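Local structure of aminotransferase, class I and II (Erwinia tasmaniensis, 5Z0Q) at residues A[240-245]-A[283-288]; A[46-51]-A[290-295]; A[52-57]-A[278-283]. The protein is a pyridoxal-5'-phosphate-binding member of the class I and II aminotransferase family, also called OvoB, and assembles from two copies of the chain. All blocks are in the same frame, centred on the assembly; numbering follows the deposited sequence.

Interaction 1 (A[240-245]-A[283-288]); sequences KSFNIA and SAAWRE. With PLP (pyridoxal-5'-phosphate), chain M.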
ATOM      1  N   LYS A 240      -2.645  -5.913  14.598  1.00 29.28           N
ATOM      2  CA  LYS A 240      -1.977  -6.538  15.731  1.00 23.86           C
ATOM      3  C   LYS A 240      -2.930  -7.325  16.616  1.00 24.27           C
ATOM      4  O   LYS A 240      -2.503  -8.278  17.277  1.00 27.70           O
ATOM      5  CB  LYS A 240      -1.261  -5.478  16.569  1.00 29.71           C
ATOM      6  CG  LYS A 240      -0.213  -4.710  15.797  1.00 33.06           C
ATOM      7  CD  LYS A 240       0.641  -3.871  16.721  1.00 36.02           C
ATOM      8  CE  LYS A 240       2.112  -4.097  16.440  1.00 36.70           C
ATOM      9  NZ  LYS A 240       2.452  -3.831  15.016  1.00 39.17           N
ATOM     10  N   SER A 241      -4.209  -6.947  16.644  1.00 27.58           N
ATOM     11  CA  SER A 241      -5.172  -7.682  17.455  1.00 23.11           C
ATOM     12  C   SER A 241      -5.350  -9.104  16.942  1.00 26.25           C
ATOM     13  O   SER A 241      -5.528 -10.038  17.731  1.00 33.57           O
ATOM     14  CB  SER A 241      -6.512  -6.945  17.465  1.00 23.73           C
ATOM     15  OG  SER A 241      -6.323  -5.557  17.681  1.00 40.72           O
ATOM     16  N   PHE A 242      -5.298  -9.288  15.622  1.00 23.65           N
ATOM     17  CA  PHE A 242      -5.555 -10.583  15.004  1.00 20.83           C
ATOM     18  C   PHE A 242      -4.385 -11.077  14.163  1.00 21.84           C
ATOM     19  O   PHE A 242      -4.556 -12.017  13.378  1.00 22.55           O
ATOM     20  CB  PHE A 242      -6.829 -10.513  14.158  1.00 23.54           C
ATOM     21  CG  PHE A 242      -8.066 -10.213  14.957  1.00 23.12           C
ATOM     22  CD1 PHE A 242      -8.428  -8.904  15.237  1.00 22.13           C
ATOM     23  CD2 PHE A 242      -8.857 -11.241  15.440  1.00 26.08           C
ATOM     24  CE1 PHE A 242      -9.560  -8.627  15.980  1.00 26.41           C
ATOM     25  CE2 PHE A 242      -9.991 -10.971  16.182  1.00 28.05           C
ATOM     26  CZ  PHE A 242     -10.343  -9.662  16.453  1.00 31.61           C
ATOM     27  N   ASN A 243      -3.208 -10.463  14.303  1.00 25.27           N
ATOM     28  CA  ASN A 243      -1.981 -10.923  13.652  1.00 23.39           C
ATOM     29  C   ASN A 243      -2.128 -10.940  12.128  1.00 19.34           C
ATOM     30  O   ASN A 243      -1.819 -11.928  11.460  1.00 15.85           O
ATOM     31  CB  ASN A 243      -1.569 -12.298  14.183  1.00 19.59           C
ATOM     32  CG  ASN A 243      -0.109 -12.609  13.930  1.00 26.76           C
ATOM     33  OD1 ASN A 243       0.707 -11.706  13.740  1.00 29.66           O
ATOM     34  ND2 ASN A 243       0.232 -13.893  13.933  1.00 27.32           N
ATOM     35  N   ILE A 244      -2.606  -9.825  11.578  1.00 19.16           N
ATOM     36  CA  ILE A 244      -2.767  -9.696  10.133  1.00 24.10           C
ATOM     37  C   ILE A 244      -2.044  -8.444   9.650  1.00 27.04           C
ATOM     38  O   ILE A 244      -2.492  -7.774   8.712  1.00 27.14           O
ATOM     39  CB  ILE A 244      -4.254  -9.672   9.731  1.00 22.18           C
ATOM     40  CG1 ILE A 244      -5.009  -8.591  10.505  1.00 17.16           C
ATOM     41  CG2 ILE A 244      -4.892 -11.038   9.954  1.00 23.17           C
ATOM     42  CD1 ILE A 244      -6.460  -8.457  10.100  1.00 15.61           C
ATOM     43  N   ALA A 245      -0.914  -8.125  10.285  1.00 25.46           N
ATOM     44  CA  ALA A 245      -0.122  -6.978   9.858  1.00 22.72           C
ATOM     45  C   ALA A 245       0.499  -7.187   8.483  1.00 27.78           C
ATOM     46  O   ALA A 245       0.803  -6.203   7.799  1.00 28.24           O
ATOM     47  CB  ALA A 245       0.968  -6.679  10.888  1.00 30.40           C
ATOM     48  N   SER A 283     -12.391  -7.206   7.825  1.00 25.77           N
ATOM     49  CA  SER A 283     -13.815  -7.292   8.136  1.00 23.46           C
ATOM     50  C   SER A 283     -14.111  -8.513   8.996  1.00 31.01           C
ATOM     51  O   SER A 283     -14.740  -8.400  10.054  1.00 32.50           O
ATOM     52  CB  SER A 283     -14.637  -7.327   6.847  1.00 26.80           C
ATOM     53  OG  SER A 283     -14.644  -6.063   6.208  1.00 38.41           O
ATOM     54  N   ALA A 284     -13.654  -9.690   8.560  1.00 28.58           N
ATOM     55  CA  ALA A 284     -13.903 -10.911   9.322  1.00 29.27           C
ATOM     56  C   ALA A 284     -13.243 -10.866  10.693  1.00 30.52           C
ATOM     57  O   ALA A 284     -13.736 -11.494  11.638  1.00 32.34           O
ATOM     58  CB  ALA A 284     -13.414 -12.128   8.538  1.00 21.06           C
ATOM     59  N   ALA A 285     -12.135 -10.134  10.824  1.00 26.38           N
ATOM     60  CA  ALA A 285     -11.469 -10.022  12.116  1.00 28.71           C
ATOM     61  C   ALA A 285     -12.362  -9.323  13.132  1.00 25.89           C
ATOM     62  O   ALA A 285     -12.570  -9.822  14.244  1.00 28.58           O
ATOM     63  CB  ALA A 285     -10.144  -9.277  11.960  1.00 24.80           C
ATOM     64  N   TRP A 286     -12.910  -8.167  12.763  1.00 28.38           N
ATOM     65  CA  TRP A 286     -13.744  -7.395  13.673  1.00 29.50           C
ATOM     66  C   TRP A 286     -15.204  -7.823  13.670  1.00 29.93           C
ATOM     67  O   TRP A 286     -15.941  -7.451  14.591  1.00 35.05           O
ATOM     68  CB  TRP A 286     -13.652  -5.902  13.333  1.00 28.14           C
ATOM     69  CG  TRP A 286     -12.479  -5.219  13.964  1.00 27.15           C
ATOM     70  CD1 TRP A 286     -11.697  -5.700  14.974  1.00 29.80           C
ATOM     71  CD2 TRP A 286     -11.951  -3.931  13.625  1.00 33.41           C
ATOM     72  NE1 TRP A 286     -10.716  -4.789  15.288  1.00 30.83           N
ATOM     73  CE2 TRP A 286     -10.849  -3.695  14.473  1.00 28.40           C
ATOM     74  CE3 TRP A 286     -12.302  -2.953  12.688  1.00 31.36           C
ATOM     75  CZ2 TRP A 286     -10.097  -2.523  14.413  1.00 23.40           C
ATOM     76  CZ3 TRP A 286     -11.553  -1.790  12.631  1.00 27.74           C
ATOM     77  CH2 TRP A 286     -10.464  -1.585  13.488  1.00 26.83           C
ATOM     78  N   ARG A 287     -15.645  -8.590  12.672  1.00 33.06           N
ATOM     79  CA  ARG A 287     -17.043  -9.003  12.623  1.00 36.67           C
ATOM     80  C   ARG A 287     -17.308 -10.264  13.437  1.00 30.23           C
ATOM     81  O   ARG A 287     -18.299 -10.326  14.172  1.00 27.75           O
ATOM     82  CB  ARG A 287     -17.492  -9.223  11.174  1.00 33.05           C
ATOM     83  CG  ARG A 287     -19.001  -9.151  10.988  1.00 39.43           C
ATOM     84  CD  ARG A 287     -19.462  -9.773   9.675  1.00 47.39           C
ATOM     85  NE  ARG A 287     -18.892  -9.118   8.502  1.00 54.21           N
ATOM     86  CZ  ARG A 287     -17.977  -9.669   7.710  1.00 55.06           C
ATOM     87  NH1 ARG A 287     -17.527 -10.891   7.963  1.00 48.90           N
ATOM     88  NH2 ARG A 287     -17.515  -9.001   6.661  1.00 52.10           N
ATOM     89  N   GLU A 288     -16.441 -11.275  13.324  1.00 27.54           N
ATOM     90  CA  GLU A 288     -16.689 -12.547  13.990  1.00 34.25           C
ATOM     91  C   GLU A 288     -15.448 -13.138  14.650  1.00 29.47           C
ATOM     92  O   GLU A 288     -15.474 -14.314  15.034  1.00 30.33           O
ATOM     93  CB  GLU A 288     -17.276 -13.558  12.996  1.00 45.37           C
ATOM     94  CG  GLU A 288     -18.675 -13.204  12.513  1.00 49.46           C
ATOM     95  CD  GLU A 288     -19.074 -13.965  11.266  1.00 62.76           C
ATOM     96  OE1 GLU A 288     -20.246 -13.848  10.847  1.00 65.65           O
ATOM     97  OE2 GLU A 288     -18.214 -14.676  10.702  1.00 59.18           O
TER
HETATM   98  N1  PLP M 401       1.583   1.509  15.492  1.00 34.00           N
HETATM   99  C2  PLP M 401       2.201   0.954  16.596  1.00 34.69           C
HETATM  100  C2A PLP M 401       2.332   1.750  17.862  1.00 34.89           C
HETATM  101  C3  PLP M 401       2.698  -0.342  16.537  1.00 36.53           C
HETATM  102  O3  PLP M 401       3.311  -0.892  17.632  1.00 36.52           O
HETATM  103  C4  PLP M 401       2.574  -1.080  15.365  1.00 42.98           C
HETATM  104  C4A PLP M 401       2.949  -2.532  15.349  1.00 41.52           C
HETATM  105  C5  PLP M 401       1.955  -0.515  14.256  1.00 44.62           C
HETATM  106  C6  PLP M 401       1.458   0.782  14.325  1.00 39.34           C
HETATM  107  C5A PLP M 401       1.825  -1.326  12.987  1.00 45.84           C
HETATM  108  O4P PLP M 401       1.673  -0.488  11.863  1.00 42.80           O
HETATM  109  P   PLP M 401       1.801  -1.115  10.385  1.00 47.94           P
HETATM  110  O1P PLP M 401       3.063  -1.941  10.298  1.00 46.57           O
HETATM  111  O2P PLP M 401       1.852  -0.008   9.358  1.00 41.25           O
HETATM  112  O3P PLP M 401       0.598  -1.992  10.132  1.00 44.89           O
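The Phe242 ring carries the CB of Ala285 over one face. This methyl group makes a CH-pi contact 3.9 Å from the ring centroid and 21° off the normal, displaced toward the rim, where Phe242 CD1 is its nearest atom at 3.7 Å. Farther round the ring, CZ and CE2 face the carbonyl oxygen of Ala285. The indole of Trp286 meets the same phenyl ring obliquely: their planes stand at 77°, and Phe242 CE1 lies 3.8 Å from Trp286 CD1. With CG beside its backbone N (chi1 -63°), Phe242 extends its ring from the loop to the helix. Ile244 touches the same methyl from another direction, its CD1 4.2 Å from Ala285 CB. No hydrogen bond joins the two segments directly, but Ser241 OG and Trp286 NE1 both bond to Asp209 OD2, a single carboxylate oxygen that ties loop to helix and probably limits rotation of the indole. Ile51 of helix 49-59 also touches Phe242 and Ala285. At the start of segment 240-245, Lys240 leads away from the helix, its chain bent near the tip, and its NZ is bound covalently to C4A of pyridoxal-5'-phosphate at 1.4 Å. Tyr66 of the second subunit hydrogen-bonds both this nitrogen and pyridoxal-5'-phosphate, which Val100 N and Val101 N also hold. The loop thus bears the lysine bound to pyridoxal-5'-phosphate that is typical of fold-type I pyridoxal-phosphate enzymes, with its following residues packed on helix 276-288.

Interaction 2 (A[46-51]-A[290-295]); sequences RAADCI and QPWLDA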
ATOM      1  N   ARG A  46      -1.646 -18.579  14.564  1.00 25.16           N
ATOM      2  CA  ARG A  46      -2.445 -18.722  13.356  1.00 28.18           C
ATOM      3  C   ARG A  46      -3.691 -17.850  13.446  1.00 26.47           C
ATOM      4  O   ARG A  46      -4.300 -17.716  14.512  1.00 25.35           O
ATOM      5  CB  ARG A  46      -2.820 -20.193  13.163  1.00 30.56           C
ATOM      6  CG  ARG A  46      -3.875 -20.475  12.106  1.00 33.29           C
ATOM      7  CD  ARG A  46      -4.232 -21.955  12.110  1.00 34.98           C
ATOM      8  NE  ARG A  46      -5.460 -22.245  11.376  1.00 38.39           N
ATOM      9  CZ  ARG A  46      -5.497 -22.668  10.116  1.00 38.16           C
ATOM     10  NH1 ARG A  46      -4.372 -22.848   9.440  1.00 35.35           N
ATOM     11  NH2 ARG A  46      -6.664 -22.907   9.532  1.00 46.87           N
ATOM     12  N   ALA A  47      -4.062 -17.239  12.322  1.00 27.33           N
ATOM     13  CA  ALA A  47      -5.211 -16.347  12.301  1.00 23.40           C
ATOM     14  C   ALA A  47      -6.494 -17.114  12.611  1.00 24.80           C
ATOM     15  O   ALA A  47      -6.571 -18.338  12.473  1.00 32.59           O
ATOM     16  CB  ALA A  47      -5.328 -15.651  10.945  1.00 18.79           C
ATOM     17  N   ALA A  48      -7.511 -16.371  13.042  1.00 24.44           N
ATOM     18  CA  ALA A  48      -8.790 -16.973  13.391  1.00 23.09           C
ATOM     19  C   ALA A  48      -9.405 -17.670  12.183  1.00 26.39           C
ATOM     20  O   ALA A  48      -9.144 -17.311  11.030  1.00 28.61           O
ATOM     21  CB  ALA A  48      -9.752 -15.911  13.928  1.00 23.04           C
ATOM     22  N   ASP A  49     -10.230 -18.684  12.459  1.00 26.48           N
ATOM     23  CA  ASP A  49     -10.858 -19.442  11.381  1.00 30.22           C
ATOM     24  C   ASP A  49     -11.738 -18.559  10.509  1.00 32.59           C
ATOM     25  O   ASP A  49     -11.812 -18.765   9.293  1.00 30.69           O
ATOM     26  CB  ASP A  49     -11.671 -20.602  11.955  1.00 25.09           C
ATOM     27  CG  ASP A  49     -10.797 -21.726  12.482  1.00 40.35           C
ATOM     28  OD1 ASP A  49      -9.688 -21.927  11.940  1.00 40.87           O
ATOM     29  OD2 ASP A  49     -11.224 -22.412  13.435  1.00 44.09           O
ATOM     30  N   CYS A  50     -12.404 -17.567  11.106  1.00 28.26           N
ATOM     31  CA  CYS A  50     -13.251 -16.676  10.323  1.00 25.57           C
ATOM     32  C   CYS A  50     -12.437 -15.843   9.341  1.00 29.12           C
ATOM     33  O   CYS A  50     -12.919 -15.540   8.243  1.00 25.69           O
ATOM     34  CB  CYS A  50     -14.053 -15.764  11.249  1.00 31.26           C
ATOM     35  SG  CYS A  50     -13.041 -14.783  12.375  1.00 41.11           S
ATOM     36  N   ILE A  51     -11.213 -15.465   9.712  1.00 29.71           N
ATOM     37  CA  ILE A  51     -10.361 -14.709   8.799  1.00 28.34           C
ATOM     38  C   ILE A  51      -9.914 -15.589   7.639  1.00 28.77           C
ATOM     39  O   ILE A  51      -9.958 -15.180   6.473  1.00 28.27           O
ATOM     40  CB  ILE A  51      -9.155 -14.120   9.553  1.00 25.03           C
ATOM     41  CG1 ILE A  51      -9.619 -13.105  10.601  1.00 25.68           C
ATOM     42  CG2 ILE A  51      -8.178 -13.480   8.579  1.00 20.12           C
ATOM     43  CD1 ILE A  51      -8.494 -12.556  11.452  1.00 19.74           C
ATOM     44  N   GLN A 290     -14.100 -12.000  17.519  1.00 30.45           N
ATOM     45  CA  GLN A 290     -14.019 -11.626  18.928  1.00 27.01           C
ATOM     46  C   GLN A 290     -13.802 -12.811  19.866  1.00 31.29           C
ATOM     47  O   GLN A 290     -12.985 -12.676  20.794  1.00 30.67           O
ATOM     48  CB  GLN A 290     -15.273 -10.839  19.327  1.00 26.71           C
ATOM     49  CG  GLN A 290     -15.185 -10.234  20.712  1.00 30.58           C
ATOM     50  CD  GLN A 290     -13.953  -9.369  20.880  1.00 33.52           C
ATOM     51  OE1 GLN A 290     -13.674  -8.497  20.056  1.00 30.57           O
ATOM     52  NE2 GLN A 290     -13.203  -9.610  21.949  1.00 30.46           N
ATOM     53  N   PRO A 291     -14.475 -13.960  19.714  1.00 27.43           N
ATOM     54  CA  PRO A 291     -14.149 -15.098  20.590  1.00 26.11           C
ATOM     55  C   PRO A 291     -12.701 -15.542  20.480  1.00 28.67           C
ATOM     56  O   PRO A 291     -12.117 -15.981  21.478  1.00 29.59           O
ATOM     57  CB  PRO A 291     -15.115 -16.192  20.118  1.00 18.90           C
ATOM     58  CG  PRO A 291     -16.252 -15.451  19.524  1.00 18.37           C
ATOM     59  CD  PRO A 291     -15.641 -14.255  18.861  1.00 18.43           C
ATOM     60  N   TRP A 292     -12.103 -15.441  19.290  1.00 24.88           N
ATOM     61  CA  TRP A 292     -10.681 -15.736  19.152  1.00 24.50           C
ATOM     62  C   TRP A 292      -9.839 -14.719  19.910  1.00 24.82           C
ATOM     63  O   TRP A 292      -8.873 -15.086  20.589  1.00 22.48           O
ATOM     64  CB  TRP A 292     -10.298 -15.762  17.671  1.00 29.48           C
ATOM     65  CG  TRP A 292      -8.859 -16.112  17.415  1.00 25.77           C
ATOM     66  CD1 TRP A 292      -8.353 -17.350  17.146  1.00 20.35           C
ATOM     67  CD2 TRP A 292      -7.743 -15.210  17.397  1.00 25.79           C
ATOM     68  NE1 TRP A 292      -6.993 -17.277  16.964  1.00 24.01           N
ATOM     69  CE2 TRP A 292      -6.593 -15.975  17.113  1.00 26.85           C
ATOM     70  CE3 TRP A 292      -7.604 -13.832  17.594  1.00 26.51           C
ATOM     71  CZ2 TRP A 292      -5.321 -15.407  17.022  1.00 27.53           C
ATOM     72  CZ3 TRP A 292      -6.340 -13.270  17.504  1.00 26.05           C
ATOM     73  CH2 TRP A 292      -5.216 -14.057  17.222  1.00 18.56           C
ATOM     74  N   LEU A 293     -10.193 -13.436  19.810  1.00 25.13           N
ATOM     75  CA  LEU A 293      -9.453 -12.402  20.525  1.00 25.24           C
ATOM     76  C   LEU A 293      -9.606 -12.543  22.033  1.00 32.42           C
ATOM     77  O   LEU A 293      -8.665 -12.247  22.779  1.00 32.26           O
ATOM     78  CB  LEU A 293      -9.915 -11.019  20.066  1.00 28.75           C
ATOM     79  CG  LEU A 293      -9.240  -9.801  20.704  1.00 28.06           C
ATOM     80  CD1 LEU A 293      -7.738  -9.823  20.463  1.00 24.75           C
ATOM     81  CD2 LEU A 293      -9.854  -8.516  20.171  1.00 23.93           C
ATOM     82  N   ASP A 294     -10.774 -12.993  22.501  1.00 33.29           N
ATOM     83  CA  ASP A 294     -10.959 -13.215  23.932  1.00 28.19           C
ATOM     84  C   ASP A 294     -10.023 -14.302  24.444  1.00 28.72           C
ATOM     85  O   ASP A 294      -9.453 -14.177  25.534  1.00 29.55           O
ATOM     86  CB  ASP A 294     -12.415 -13.581  24.227  1.00 27.69           C
ATOM     87  CG  ASP A 294     -13.351 -12.393  24.118  1.00 38.64           C
ATOM     88  OD1 ASP A 294     -12.917 -11.261  24.419  1.00 41.42           O
ATOM     89  OD2 ASP A 294     -14.525 -12.592  23.736  1.00 36.99           O
ATOM     90  N   ALA A 295      -9.847 -15.374  23.667  1.00 28.63           N
ATOM     91  CA  ALA A 295      -8.981 -16.465  24.098  1.00 25.04           C
ATOM     92  C   ALA A 295      -7.509 -16.083  24.021  1.00 28.91           C
ATOM     93  O   ALA A 295      -6.691 -16.625  24.774  1.00 31.65           O
ATOM     94  CB  ALA A 295      -9.250 -17.713  23.257  1.00 23.80           C
TER
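Arg46 meets Trp292 through its backbone: its carbonyl oxygen lies 3.6 Å from Trp292 CZ2, approaching the indole obliquely. The side chain of Arg46 is stretched out and takes another course; Asp49 OD1 lies at the guanidinium edge, in its plane, in a long salt bridge 4.0 Å from Arg46 NH2, while Arg46 NH1 makes a weak hydrogen bond to Gln60 O of the second subunit. Ala47 turns its CB from the tryptophan, packs on Phe64 of the second subunit and forms backbone hydrogen bonds with that chain. Ala48 carries the contact. Its CB sits over one face of the indole, 3.9 Å from the centroid of the five-membered ring and 24° off its normal, with Trp292 CG the nearest atom at 3.6 Å. Trp292 presents this face because its CG is anti to the backbone N (chi1 -178°), swinging the indole out from the helix. Ala48 is also the N-cap of helix 49-59, and its oxygen receives a weak bond from Ile51 N. Ile51 in turn packs on Ala281 of helix 276-288. The arrangement is a CH-pi packing of a helix N-cap on the first turns of helix 290-313, consistent with the long interdomain helix of fold-type I aminotransferases.

Interaction 3 (A[52-57]-A[278-283]); sequences IDALQQ and AYVAAS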
ATOM      1  N   ILE A  52      -9.483 -16.815   7.941  1.00 24.38           N
ATOM      2  CA  ILE A  52      -8.990 -17.709   6.899  1.00 26.25           C
ATOM      3  C   ILE A  52     -10.125 -18.143   5.979  1.00 26.78           C
ATOM      4  O   ILE A  52      -9.970 -18.168   4.752  1.00 26.91           O
ATOM      5  CB  ILE A  52      -8.269 -18.914   7.531  1.00 26.17           C
ATOM      6  CG1 ILE A  52      -7.020 -18.443   8.278  1.00 26.18           C
ATOM      7  CG2 ILE A  52      -7.906 -19.943   6.471  1.00 20.97           C
ATOM      8  CD1 ILE A  52      -6.230 -19.557   8.911  1.00 28.30           C
ATOM      9  N   ASP A  53     -11.284 -18.482   6.549  1.00 35.65           N
ATOM     10  CA  ASP A  53     -12.423 -18.880   5.726  1.00 30.93           C
ATOM     11  C   ASP A  53     -12.912 -17.734   4.851  1.00 30.50           C
ATOM     12  O   ASP A  53     -13.353 -17.965   3.719  1.00 38.73           O
ATOM     13  CB  ASP A  53     -13.558 -19.399   6.608  1.00 33.93           C
ATOM     14  CG  ASP A  53     -13.186 -20.673   7.348  1.00 46.18           C
ATOM     15  OD1 ASP A  53     -12.026 -21.121   7.221  1.00 43.07           O
ATOM     16  OD2 ASP A  53     -14.055 -21.226   8.057  1.00 46.49           O
ATOM     17  N   ALA A  54     -12.843 -16.498   5.349  1.00 30.70           N
ATOM     18  CA  ALA A  54     -13.240 -15.359   4.530  1.00 29.58           C
ATOM     19  C   ALA A  54     -12.255 -15.130   3.393  1.00 33.05           C
ATOM     20  O   ALA A  54     -12.660 -14.808   2.269  1.00 35.87           O
ATOM     21  CB  ALA A  54     -13.362 -14.103   5.391  1.00 17.50           C
ATOM     22  N   LEU A  55     -10.957 -15.292   3.665  1.00 34.59           N
ATOM     23  CA  LEU A  55      -9.953 -15.131   2.619  1.00 26.62           C
ATOM     24  C   LEU A  55     -10.102 -16.196   1.539  1.00 30.55           C
ATOM     25  O   LEU A  55      -9.951 -15.905   0.348  1.00 32.88           O
ATOM     26  CB  LEU A  55      -8.550 -15.176   3.226  1.00 26.93           C
ATOM     27  CG  LEU A  55      -8.121 -13.956   4.046  1.00 26.31           C
ATOM     28  CD1 LEU A  55      -6.855 -14.255   4.830  1.00 23.35           C
ATOM     29  CD2 LEU A  55      -7.918 -12.753   3.139  1.00 24.63           C
ATOM     30  N   GLN A  56     -10.405 -17.435   1.938  1.00 34.58           N
ATOM     31  CA  GLN A  56     -10.563 -18.507   0.960  1.00 32.43           C
ATOM     32  C   GLN A  56     -11.775 -18.273   0.067  1.00 36.97           C
ATOM     33  O   GLN A  56     -11.714 -18.517  -1.144  1.00 36.72           O
ATOM     34  CB  GLN A  56     -10.673 -19.858   1.671  1.00 30.84           C
ATOM     35  CG  GLN A  56      -9.408 -20.297   2.397  1.00 28.79           C
ATOM     36  CD  GLN A  56      -8.304 -20.734   1.451  1.00 44.80           C
ATOM     37  OE1 GLN A  56      -8.462 -20.704   0.232  1.00 48.89           O
ATOM     38  NE2 GLN A  56      -7.175 -21.150   2.015  1.00 46.49           N
ATOM     39  N   GLN A  57     -12.885 -17.807   0.645  1.00 32.42           N
ATOM     40  CA  GLN A  57     -14.062 -17.497  -0.161  1.00 32.53           C
ATOM     41  C   GLN A  57     -13.775 -16.382  -1.157  1.00 34.54           C
ATOM     42  O   GLN A  57     -14.385 -16.336  -2.233  1.00 44.02           O
ATOM     43  CB  GLN A  57     -15.234 -17.113   0.743  1.00 32.73           C
ATOM     44  CG  GLN A  57     -15.850 -18.278   1.506  1.00 40.64           C
ATOM     45  CD  GLN A  57     -16.793 -19.105   0.650  1.00 62.97           C
ATOM     46  OE1 GLN A  57     -17.282 -18.641  -0.380  1.00 61.17           O
ATOM     47  NE2 GLN A  57     -17.053 -20.337   1.076  1.00 53.23           N
ATOM     48  N   ALA A 278      -7.010  -7.702   1.818  1.00 25.87           N
ATOM     49  CA  ALA A 278      -6.851  -7.132   3.152  1.00 25.67           C
ATOM     50  C   ALA A 278      -8.176  -6.630   3.709  1.00 26.11           C
ATOM     51  O   ALA A 278      -8.406  -6.706   4.922  1.00 28.85           O
ATOM     52  CB  ALA A 278      -5.822  -6.002   3.121  1.00 27.36           C
ATOM     53  N   TYR A 279      -9.053  -6.110   2.848  1.00 24.03           N
ATOM     54  CA  TYR A 279     -10.378  -5.699   3.298  1.00 26.70           C
ATOM     55  C   TYR A 279     -11.171  -6.886   3.827  1.00 29.53           C
ATOM     56  O   TYR A 279     -11.888  -6.769   4.828  1.00 28.57           O
ATOM     57  CB  TYR A 279     -11.134  -5.023   2.156  1.00 22.12           C
ATOM     58  CG  TYR A 279     -10.889  -3.537   2.031  1.00 22.45           C
ATOM     59  CD1 TYR A 279     -10.781  -2.733   3.158  1.00 22.72           C
ATOM     60  CD2 TYR A 279     -10.771  -2.939   0.784  1.00 21.82           C
ATOM     61  CE1 TYR A 279     -10.560  -1.373   3.045  1.00 24.16           C
ATOM     62  CE2 TYR A 279     -10.549  -1.581   0.662  1.00 23.78           C
ATOM     63  CZ  TYR A 279     -10.446  -0.803   1.794  1.00 23.56           C
ATOM     64  OH  TYR A 279     -10.225   0.548   1.671  1.00 23.10           O
ATOM     65  N   VAL A 280     -11.053  -8.040   3.166  1.00 23.74           N
ATOM     66  CA  VAL A 280     -11.827  -9.213   3.562  1.00 26.28           C
ATOM     67  C   VAL A 280     -11.371  -9.724   4.922  1.00 28.41           C
ATOM     68  O   VAL A 280     -12.190 -10.121   5.760  1.00 26.31           O
ATOM     69  CB  VAL A 280     -11.726 -10.301   2.478  1.00 29.14           C
ATOM     70  CG1 VAL A 280     -12.428 -11.570   2.925  1.00 28.49           C
ATOM     71  CG2 VAL A 280     -12.317  -9.800   1.169  1.00 21.16           C
ATOM     72  N   ALA A 281     -10.059  -9.715   5.171  1.00 29.01           N
ATOM     73  CA  ALA A 281      -9.551 -10.218   6.443  1.00 23.30           C
ATOM     74  C   ALA A 281      -9.874  -9.266   7.587  1.00 22.26           C
ATOM     75  O   ALA A 281     -10.234  -9.706   8.685  1.00 23.15           O
ATOM     76  CB  ALA A 281      -8.046 -10.454   6.348  1.00 20.02           C
ATOM     77  N   ALA A 282      -9.753  -7.956   7.352  1.00 23.34           N
ATOM     78  CA  ALA A 282     -10.028  -6.989   8.409  1.00 20.98           C
ATOM     79  C   ALA A 282     -11.501  -6.994   8.797  1.00 28.05           C
ATOM     80  O   ALA A 282     -11.838  -6.802   9.971  1.00 24.94           O
ATOM     81  CB  ALA A 282      -9.593  -5.592   7.970  1.00 19.07           C
ATOM     82  N   SER A 283     -12.391  -7.206   7.825  1.00 25.77           N
ATOM     83  CA  SER A 283     -13.815  -7.292   8.136  1.00 23.46           C
ATOM     84  C   SER A 283     -14.111  -8.513   8.996  1.00 31.01           C
ATOM     85  O   SER A 283     -14.740  -8.400  10.054  1.00 32.50           O
ATOM     86  CB  SER A 283     -14.637  -7.327   6.847  1.00 26.80           C
ATOM     87  OG  SER A 283     -14.644  -6.063   6.208  1.00 38.41           O
TER
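Leu55 and Ala281 make the buried half of this helix pair, Leu55 CD2 lying 3.9 Å from Ala281 CB. The leucine CB does not point straight at the other helix, but CG beside the backbone N (chi1 -72°) brings the branch tip nearer. Leu277 of the same chain and Phe64 of the second subunit also pack against Leu55, and Leu247 against Ala281. The other half, Ala54 with Val280, is partly open to solvent yet in close contact: Val280 CG1 approaches both Ala54 CB, at 3.7 Å, and Ala54 O. Segments 52-57 and 278-283 run nearly antiparallel, 150° between directions, and the small alanines suit their axis spacing of 8.5 Å, in a helix-on-helix layer at the subunit interface of this aminotransferase-family dimer. On the more open side Val280 also touches Arg58. The CB of Gln56 points away from helix 276-288, its NE2 making weak hydrogen bonds to Gln60 OE1 and Gln56 O of the second subunit. On helix 276-288, Ser283 OG bonds Tyr279 O at 3.2 Å, reaching that oxygen from the face opposite to Ser283 N.

Overall arrangement
Interaction 1 is the fully buried contact of the three, whereas interactions 2 and 3 are partly open to solvent. Helix 276-288 serves interactions 1 and 3, which share Ser283, and helix 49-59 serves 2 and 3; helix 290-313 of interaction 2 follows helix 276-288 directly in the chain. The contacts join where Phe242 CD2 packs on Trp292 CE3 at 3.6 Å and where Ala284 CB meets Ala54 CB at 3.7 Å. None has a hydrogen bond between its own segments. Aromatic faces under alanine methyls mark interactions 1 and 2, aliphatic packing interaction 3. All three touch the second subunit, but only interaction 1 includes the lysine bound to pyridoxal-5'-phosphate.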